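Cyclic nucleotide-binding protein (Ruegeria pomeroyi DSS-3, PDB 3H3Z) probably acts as a cyclic nucleotide-responsive, DNA-binding transcription regulator of the CRP family. Local coordinates at residues S19-H24 / C126-A131; D58-L63 / A101-E106. One frame throughout, in Å; residues are numbered along the deposited sequence. Where two conformers were deposited one is given.

The two contacts occupy different parts of the subunit: their centres are 28 Å apart and their nearest atoms about 17 Å apart, so they do not touch. The chain that runs from 24 to 126, joining the two segments of contact 1, carries all of contact 2. Contact 1 packs the loop 19-24 on the long helix 123-145, close to the second subunit, whereas contact 2 lies in the cyclic nucleotide-binding beta roll and borders the Crp-like helix-turn-helix domain. Together they mark two interfaces expected in a regulator of this family, subunit against subunit and sensor against DNA-binding domain.

Contact 1: S19-H24 / C126-A131; sequences SLPEQH and CISILA
Ile129 sends CG1 anti to its carbonyl carbon (chi1 -65°), which carries CD1 out to Leu20 and leaves CG2 to face the carbonyl of Ser19. On the loop side, the Leu20 chi2 of 170° extends CD1 and leaves the other methyl, CD2, against Ile129, 3.5 Å from Ile129 CD1, and the two side chains run alongside each other in the same direction. Pro21 meets the isoleucine at a slant, its CD 3.7 Å from Ile129 CG1, while the branch methyl, Ile129 CG2, approaches Ser19 O to 3.5 Å. With an alanine in place of Ile129, Leu20 CD2 and the Pro21 ring would probably lose their apolar partner, opening a gap between loop and helix. On the residue before, Ser128 OG lies 3.6 Å from Pro21 CG, a van der Waals approach. The polar link is indirect: one water donates to Ser19 O at 2.8 Å and to Ser128 O at 2.9 Å, bridging the loop and helix backbones. Ser19 OG is held by Leu15 O at the preceding helix. Beyond this layer, Ile129 also packs on Leu130 of the second subunit, and Cys126 forms a disulfide with Cys126 of that subunit. The arrangement is that of the long dimerization helix of CRP-like regulators, covered on one side by the N-terminal loop of its own subunit.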
ATOM      1  N   SER B  19      12.113  -1.476  -6.179  1.00 65.45           N
ATOM      2  CA  SER B  19      11.855  -2.883  -5.908  1.00 65.35           C
ATOM      3  C   SER B  19      12.931  -3.871  -6.397  1.00 66.13           C
ATOM      4  O   SER B  19      12.890  -5.062  -6.062  1.00 65.45           O
ATOM      5  CB  SER B  19      10.532  -3.219  -6.573  1.00 68.13           C
ATOM      6  OG  SER B  19       9.548  -2.256  -6.163  1.00 70.63           O
ATOM      7  N   LEU B  20      13.898  -3.399  -7.173  1.00 65.73           N
ATOM      8  CA  LEU B  20      14.879  -4.304  -7.735  1.00 67.51           C
ATOM      9  C   LEU B  20      16.077  -4.555  -6.841  1.00 69.28           C
ATOM     10  O   LEU B  20      16.397  -3.718  -5.965  1.00 68.31           O
ATOM     11  CB  LEU B  20      15.429  -3.735  -9.043  1.00 69.37           C
ATOM     12  CG  LEU B  20      14.535  -3.744 -10.247  1.00 74.45           C
ATOM     13  CD1 LEU B  20      15.207  -2.914 -11.350  1.00 76.25           C
ATOM     14  CD2 LEU B  20      14.283  -5.164 -10.682  1.00 81.56           C
ATOM     15  N   PRO B  21      16.763  -5.698  -7.086  1.00 72.78           N
ATOM     16  CA  PRO B  21      17.990  -5.895  -6.356  1.00 73.86           C
ATOM     17  C   PRO B  21      18.957  -4.838  -6.872  1.00 72.30           C
ATOM     18  O   PRO B  21      19.195  -4.777  -8.090  1.00 70.25           O
ATOM     19  CB  PRO B  21      18.457  -7.312  -6.749  1.00 75.10           C
ATOM     20  CG  PRO B  21      17.391  -7.909  -7.650  1.00 73.90           C
ATOM     21  CD  PRO B  21      16.484  -6.797  -8.050  1.00 74.68           C
ATOM     22  N   GLU B  22      19.467  -4.020  -5.943  1.00 73.78           N
ATOM     23  CA  GLU B  22      20.459  -2.952  -6.207  1.00 76.88           C
ATOM     24  C   GLU B  22      21.592  -3.336  -7.149  1.00 74.10           C
ATOM     25  O   GLU B  22      22.042  -2.521  -7.951  1.00 77.35           O
ATOM     26  CB  GLU B  22      21.073  -2.467  -4.894  1.00 76.77           C
ATOM     27  CG  GLU B  22      21.709  -3.554  -4.020  1.00 84.07           C
ATOM     28  CD  GLU B  22      22.380  -2.965  -2.741  1.00 85.90           C
ATOM     29  OE1 GLU B  22      22.142  -1.756  -2.439  1.00 92.17           O
ATOM     30  OE2 GLU B  22      23.138  -3.713  -2.054  1.00 93.15           O
ATOM     31  N   GLN B  23      22.030  -4.577  -7.079  1.00 72.55           N
ATOM     32  CA  GLN B  23      23.109  -5.022  -7.917  1.00 75.15           C
ATOM     33  C   GLN B  23      22.709  -5.324  -9.348  1.00 75.06           C
ATOM     34  O   GLN B  23      23.543  -5.789 -10.097  1.00 78.78           O
ATOM     35  CB  GLN B  23      23.791  -6.274  -7.301  1.00 78.10           C
ATOM     36  CG  GLN B  23      23.004  -7.601  -7.294  1.00 80.51           C
ATOM     37  CD  GLN B  23      22.133  -7.849  -6.043  1.00 91.47           C
ATOM     38  OE1 GLN B  23      21.677  -6.922  -5.319  1.00 86.18           O
ATOM     39  NE2 GLN B  23      21.877  -9.137  -5.802  1.00 92.53           N
ATOM     40  N   HIS B  24      21.445  -5.179  -9.724  1.00 75.48           N
ATOM     41  CA  HIS B  24      21.060  -5.400 -11.141  1.00 75.78           C
ATOM     42  C   HIS B  24      20.537  -4.141 -11.835  1.00 71.57           C
ATOM     43  O   HIS B  24      20.543  -4.088 -13.059  1.00 74.80           O
ATOM     44  CB  HIS B  24      19.999  -6.491 -11.284  1.00 80.43           C
ATOM     45  CG  HIS B  24      20.468  -7.869 -10.926  1.00 81.47           C
ATOM     46  ND1 HIS B  24      20.241  -8.430  -9.684  1.00 80.76           N
ATOM     47  CD2 HIS B  24      21.083  -8.821 -11.666  1.00 87.97           C
ATOM     48  CE1 HIS B  24      20.729  -9.659  -9.667  1.00 90.42           C
ATOM     49  NE2 HIS B  24      21.246  -9.922 -10.857  1.00 90.32           N
ATOM     50  N   CYS B 126      13.487 -12.679  -9.477  0.50 55.52           N
ATOM     51  CA  CYS B 126      12.070 -12.448  -9.230  0.50 55.66           C
ATOM     52  C   CYS B 126      11.734 -12.737  -7.763  0.50 55.64           C
ATOM     53  O   CYS B 126      11.026 -11.947  -7.126  0.50 53.54           O
ATOM     54  CB  CYS B 126      11.219 -13.297 -10.179  0.50 58.06           C
ATOM     55  SG  CYS B 126       9.433 -13.031 -10.057  0.50 47.73           S
ATOM     56  N   ILE B 127      12.264 -13.839  -7.227  1.00 54.68           N
ATOM     57  CA  ILE B 127      12.079 -14.172  -5.809  1.00 55.94           C
ATOM     58  C   ILE B 127      12.544 -12.989  -4.908  1.00 54.42           C
ATOM     59  O   ILE B 127      11.864 -12.582  -4.015  1.00 54.18           O
ATOM     60  CB  ILE B 127      12.819 -15.437  -5.399  1.00 58.65           C
ATOM     61  CG1 ILE B 127      12.147 -16.665  -6.034  1.00 66.03           C
ATOM     62  CG2 ILE B 127      12.806 -15.631  -3.874  1.00 55.15           C
ATOM     63  CD1 ILE B 127      12.884 -17.957  -5.781  1.00 59.48           C
ATOM     64  N   SER B 128      13.696 -12.421  -5.200  1.00 54.85           N
ATOM     65  CA  SER B 128      14.187 -11.247  -4.509  1.00 54.83           C
ATOM     66  C   SER B 128      13.301  -9.971  -4.655  1.00 55.38           C
ATOM     67  O   SER B 128      13.133  -9.159  -3.720  1.00 56.41           O
ATOM     68  CB  SER B 128      15.603 -10.958  -5.029  1.00 52.15           C
ATOM     69  OG  SER B 128      15.924  -9.585  -4.826  1.00 67.16           O
ATOM     70  N   ILE B 129      12.760  -9.775  -5.845  1.00 54.86           N
ATOM     71  CA  ILE B 129      11.933  -8.595  -6.120  1.00 53.23           C
ATOM     72  C   ILE B 129      10.613  -8.732  -5.400  1.00 52.09           C
ATOM     73  O   ILE B 129      10.105  -7.781  -4.848  1.00 52.83           O
ATOM     74  CB  ILE B 129      11.714  -8.387  -7.629  1.00 50.83           C
ATOM     75  CG1 ILE B 129      13.049  -8.070  -8.338  1.00 58.74           C
ATOM     76  CG2 ILE B 129      10.755  -7.255  -7.859  1.00 55.12           C
ATOM     77  CD1 ILE B 129      13.062  -8.308  -9.878  1.00 50.10           C
ATOM     78  N   LEU B 130      10.089  -9.946  -5.389  1.00 53.46           N
ATOM     79  CA  LEU B 130       8.804 -10.267  -4.778  1.00 53.73           C
ATOM     80  C   LEU B 130       8.853 -10.133  -3.246  1.00 53.30           C
ATOM     81  O   LEU B 130       7.857  -9.732  -2.598  1.00 53.35           O
ATOM     82  CB  LEU B 130       8.396 -11.663  -5.225  1.00 54.53           C
ATOM     83  CG  LEU B 130       7.029 -12.243  -4.889  1.00 65.05           C
ATOM     84  CD1 LEU B 130       5.845 -11.269  -5.254  1.00 58.23           C
ATOM     85  CD2 LEU B 130       6.897 -13.644  -5.568  1.00 54.65           C
ATOM     86  N   ALA B 131      10.001 -10.449  -2.666  1.00 52.77           N
ATOM     87  CA  ALA B 131      10.201 -10.289  -1.236  1.00 53.45           C
ATOM     88  C   ALA B 131      10.039  -8.800  -0.912  1.00 53.36           C
ATOM     89  O   ALA B 131       9.379  -8.427   0.039  1.00 54.56           O
ATOM     90  CB  ALA B 131      11.587 -10.812  -0.806  1.00 51.21           C
TER
HETATM   91  O   HOH W   1      14.519  -6.665  -4.427  1.00 62.39           O

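Contact 2: D58-L63 / A101-E106; sequences DGWVKL and AVTPCE
Ala101 sits opposite Val61 in an antiparallel non-hydrogen-bonded pair, their CA atoms 4.5 Å apart. At Val102 the chain leaves the strand, and its N donates to Trp60 O at 2.8 Å, the donor tilted 30° from the carbonyl plane. The side chain of Val102 crosses that of Lys62 at about a right angle, with CG2 resting against the aliphatic part of the lysine, 3.7 Å from CD; the ammonium beyond is paired with Glu72. Thr103 adds a weak bond from its N to the same Trp60 O. Its OG1, set between the backbone N and carbonyl carbon (chi1 75°), accepts from Trp60 N at 3.1 Å and donates to Pro104 O at 2.7 Å from above that carbonyl's plane, so the hydroxyl stitches the turn to the strand. Thr103 CG2 comes obliquely to the indole at CD1, 3.6 Å away. Gly59 fits tightly beneath this turn: Thr103 OG1 is 3.2 Å from its CA, leaving no room for a CB. Cys105 SG packs on Val61 CG2. Glu106 then forms a hydrogen-bonded antiparallel pair with Asp58, whose N donates to Glu106 O at 3.2 Å. The two carboxylates project from the same face and probably disfavour each other slightly. The register shift of two residues between the pairs marks where both chains pass between the two sheets of the beta roll: strands 98-101 and 60-66 neighbour each other in one, 52-56 and 105-111 in the other. Strand 72-79 flanks 60-66, while the Trp60 indole reaches Phe159 and Leu163 of helix 152-164 and bonds through NE1 to Thr174 O of strand 171-174.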
ATOM      1  N   ASP B  58      10.080  13.599 -16.273  1.00 62.52           N
ATOM      2  CA  ASP B  58       9.619  14.982 -16.093  1.00 62.73           C
ATOM      3  C   ASP B  58       8.260  15.150 -16.756  1.00 62.49           C
ATOM      4  O   ASP B  58       7.971  14.479 -17.723  1.00 62.04           O
ATOM      5  CB  ASP B  58      10.586  15.988 -16.721  1.00 66.99           C
ATOM      6  CG  ASP B  58      10.312  17.414 -16.259  1.00 78.16           C
ATOM      7  OD1 ASP B  58      10.509  17.704 -15.039  1.00 82.55           O
ATOM      8  OD2 ASP B  58       9.887  18.232 -17.110  1.00 84.90           O
ATOM      9  N   GLY B  59       7.454  16.061 -16.238  1.00 61.70           N
ATOM     10  CA  GLY B  59       6.114  16.336 -16.727  1.00 60.99           C
ATOM     11  C   GLY B  59       5.042  15.473 -16.099  1.00 61.92           C
ATOM     12  O   GLY B  59       5.284  14.785 -15.095  1.00 64.42           O
ATOM     13  N   TRP B  60       3.867  15.502 -16.733  1.00 60.89           N
ATOM     14  CA  TRP B  60       2.686  14.743 -16.341  1.00 60.47           C
ATOM     15  C   TRP B  60       2.090  13.902 -17.473  1.00 59.80           C
ATOM     16  O   TRP B  60       1.981  14.359 -18.599  1.00 62.07           O
ATOM     17  CB  TRP B  60       1.627  15.720 -15.892  1.00 62.22           C
ATOM     18  CG  TRP B  60       2.055  16.470 -14.703  1.00 62.75           C
ATOM     19  CD1 TRP B  60       2.872  17.546 -14.667  1.00 65.96           C
ATOM     20  CD2 TRP B  60       1.686  16.194 -13.358  1.00 57.82           C
ATOM     21  NE1 TRP B  60       3.026  17.974 -13.382  1.00 62.18           N
ATOM     22  CE2 TRP B  60       2.312  17.158 -12.555  1.00 60.17           C
ATOM     23  CE3 TRP B  60       0.867  15.238 -12.760  1.00 62.59           C
ATOM     24  CZ2 TRP B  60       2.158  17.193 -11.187  1.00 63.76           C
ATOM     25  CZ3 TRP B  60       0.720  15.257 -11.394  1.00 67.80           C
ATOM     26  CH2 TRP B  60       1.352  16.243 -10.620  1.00 66.29           C
ATOM     27  N   VAL B  61       1.670  12.693 -17.143  1.00 57.06           N
ATOM     28  CA  VAL B  61       1.096  11.761 -18.073  1.00 55.74           C
ATOM     29  C   VAL B  61      -0.211  11.316 -17.477  1.00 55.56           C
ATOM     30  O   VAL B  61      -0.240  10.972 -16.309  1.00 53.83           O
ATOM     31  CB  VAL B  61       2.046  10.537 -18.263  1.00 57.27           C
ATOM     32  CG1 VAL B  61       1.369   9.378 -19.020  1.00 50.80           C
ATOM     33  CG2 VAL B  61       3.337  10.986 -18.945  1.00 49.11           C
ATOM     34  N   LYS B  62      -1.297  11.334 -18.252  1.00 55.40           N
ATOM     35  CA  LYS B  62      -2.561  10.842 -17.723  1.00 58.35           C
ATOM     36  C   LYS B  62      -2.857   9.541 -18.410  1.00 55.30           C
ATOM     37  O   LYS B  62      -2.442   9.340 -19.546  1.00 50.47           O
ATOM     38  CB  LYS B  62      -3.720  11.815 -17.958  1.00 60.94           C
ATOM     39  CG  LYS B  62      -4.264  11.831 -19.374  1.00 63.13           C
ATOM     40  CD  LYS B  62      -5.146  13.023 -19.660  1.00 63.89           C
ATOM     41  CE  LYS B  62      -5.542  13.029 -21.150  1.00 70.60           C
ATOM     42  NZ  LYS B  62      -6.274  14.235 -21.602  1.00 61.82           N
ATOM     43  N   LEU B  63      -3.539   8.656 -17.684  1.00 54.88           N
ATOM     44  CA  LEU B  63      -3.993   7.418 -18.214  1.00 54.57           C
ATOM     45  C   LEU B  63      -5.501   7.570 -18.224  1.00 56.58           C
ATOM     46  O   LEU B  63      -6.043   8.134 -17.262  1.00 58.08           O
ATOM     47  CB  LEU B  63      -3.590   6.234 -17.342  1.00 56.29           C
ATOM     48  CG  LEU B  63      -2.093   5.975 -17.057  1.00 56.99           C
ATOM     49  CD1 LEU B  63      -1.881   4.591 -16.442  1.00 53.61           C
ATOM     50  CD2 LEU B  63      -1.318   6.064 -18.293  1.00 57.11           C
ATOM     51  N   ALA B 101       0.573  12.509 -22.807  1.00 55.31           N
ATOM     52  CA  ALA B 101       1.308  13.584 -22.168  1.00 57.96           C
ATOM     53  C   ALA B 101       0.398  14.779 -21.874  1.00 60.66           C
ATOM     54  O   ALA B 101      -0.144  15.388 -22.780  1.00 61.89           O
ATOM     55  CB  ALA B 101       2.466  14.029 -23.061  1.00 54.08           C
ATOM     56  N   VAL B 102       0.225  15.116 -20.611  1.00 62.29           N
ATOM     57  CA  VAL B 102      -0.588  16.254 -20.250  1.00 62.72           C
ATOM     58  C   VAL B 102       0.236  17.528 -20.369  1.00 65.76           C
ATOM     59  O   VAL B 102      -0.313  18.578 -20.575  1.00 71.47           O
ATOM     60  CB  VAL B 102      -1.119  16.116 -18.843  1.00 62.16           C
ATOM     61  CG1 VAL B 102      -1.671  17.431 -18.388  1.00 61.40           C
ATOM     62  CG2 VAL B 102      -2.164  15.050 -18.843  1.00 54.02           C
ATOM     63  N   THR B 103       1.547  17.417 -20.216  1.00 64.50           N
ATOM     64  CA  THR B 103       2.449  18.510 -20.336  1.00 63.67           C
ATOM     65  C   THR B 103       3.560  17.959 -21.187  1.00 64.67           C
ATOM     66  O   THR B 103       3.621  16.757 -21.397  1.00 62.63           O
ATOM     67  CB  THR B 103       3.061  18.880 -18.980  1.00 66.61           C
ATOM     68  OG1 THR B 103       4.065  17.900 -18.627  1.00 68.37           O
ATOM     69  CG2 THR B 103       1.983  18.951 -17.885  1.00 59.41           C
ATOM     70  N   PRO B 104       4.460  18.813 -21.688  1.00 66.51           N
ATOM     71  CA  PRO B 104       5.563  18.116 -22.348  1.00 67.75           C
ATOM     72  C   PRO B 104       6.259  17.221 -21.320  1.00 67.96           C
ATOM     73  O   PRO B 104       6.245  17.534 -20.113  1.00 69.51           O
ATOM     74  CB  PRO B 104       6.484  19.247 -22.843  1.00 68.68           C
ATOM     75  CG  PRO B 104       5.988  20.503 -22.271  1.00 64.33           C
ATOM     76  CD  PRO B 104       4.579  20.278 -21.750  1.00 66.46           C
ATOM     77  N   CYS B 105       6.778  16.084 -21.753  1.00 67.82           N
ATOM     78  CA  CYS B 105       7.495  15.225 -20.808  1.00 69.77           C
ATOM     79  C   CYS B 105       8.590  14.341 -21.340  1.00 67.79           C
ATOM     80  O   CYS B 105       8.775  14.202 -22.551  1.00 66.69           O
ATOM     81  CB  CYS B 105       6.530  14.346 -19.965  1.00 73.77           C
ATOM     82  SG  CYS B 105       4.901  14.000 -20.392  1.00 85.43           S
ATOM     83  N   GLU B 106       9.362  13.810 -20.389  1.00 65.72           N
ATOM     84  CA  GLU B 106      10.428  12.867 -20.650  1.00 66.22           C
ATOM     85  C   GLU B 106      10.063  11.596 -19.929  1.00 60.22           C
ATOM     86  O   GLU B 106       9.582  11.637 -18.809  1.00 55.81           O
ATOM     87  CB  GLU B 106      11.760  13.365 -20.122  1.00 66.88           C
ATOM     88  CG  GLU B 106      12.199  14.718 -20.635  1.00 75.33           C
ATOM     89  CD  GLU B 106      13.502  15.215 -19.962  1.00 78.59           C
ATOM     90  OE1 GLU B 106      14.350  14.370 -19.550  1.00 98.25           O
ATOM     91  OE2 GLU B 106      13.675  16.457 -19.855  1.00 99.82           O
TER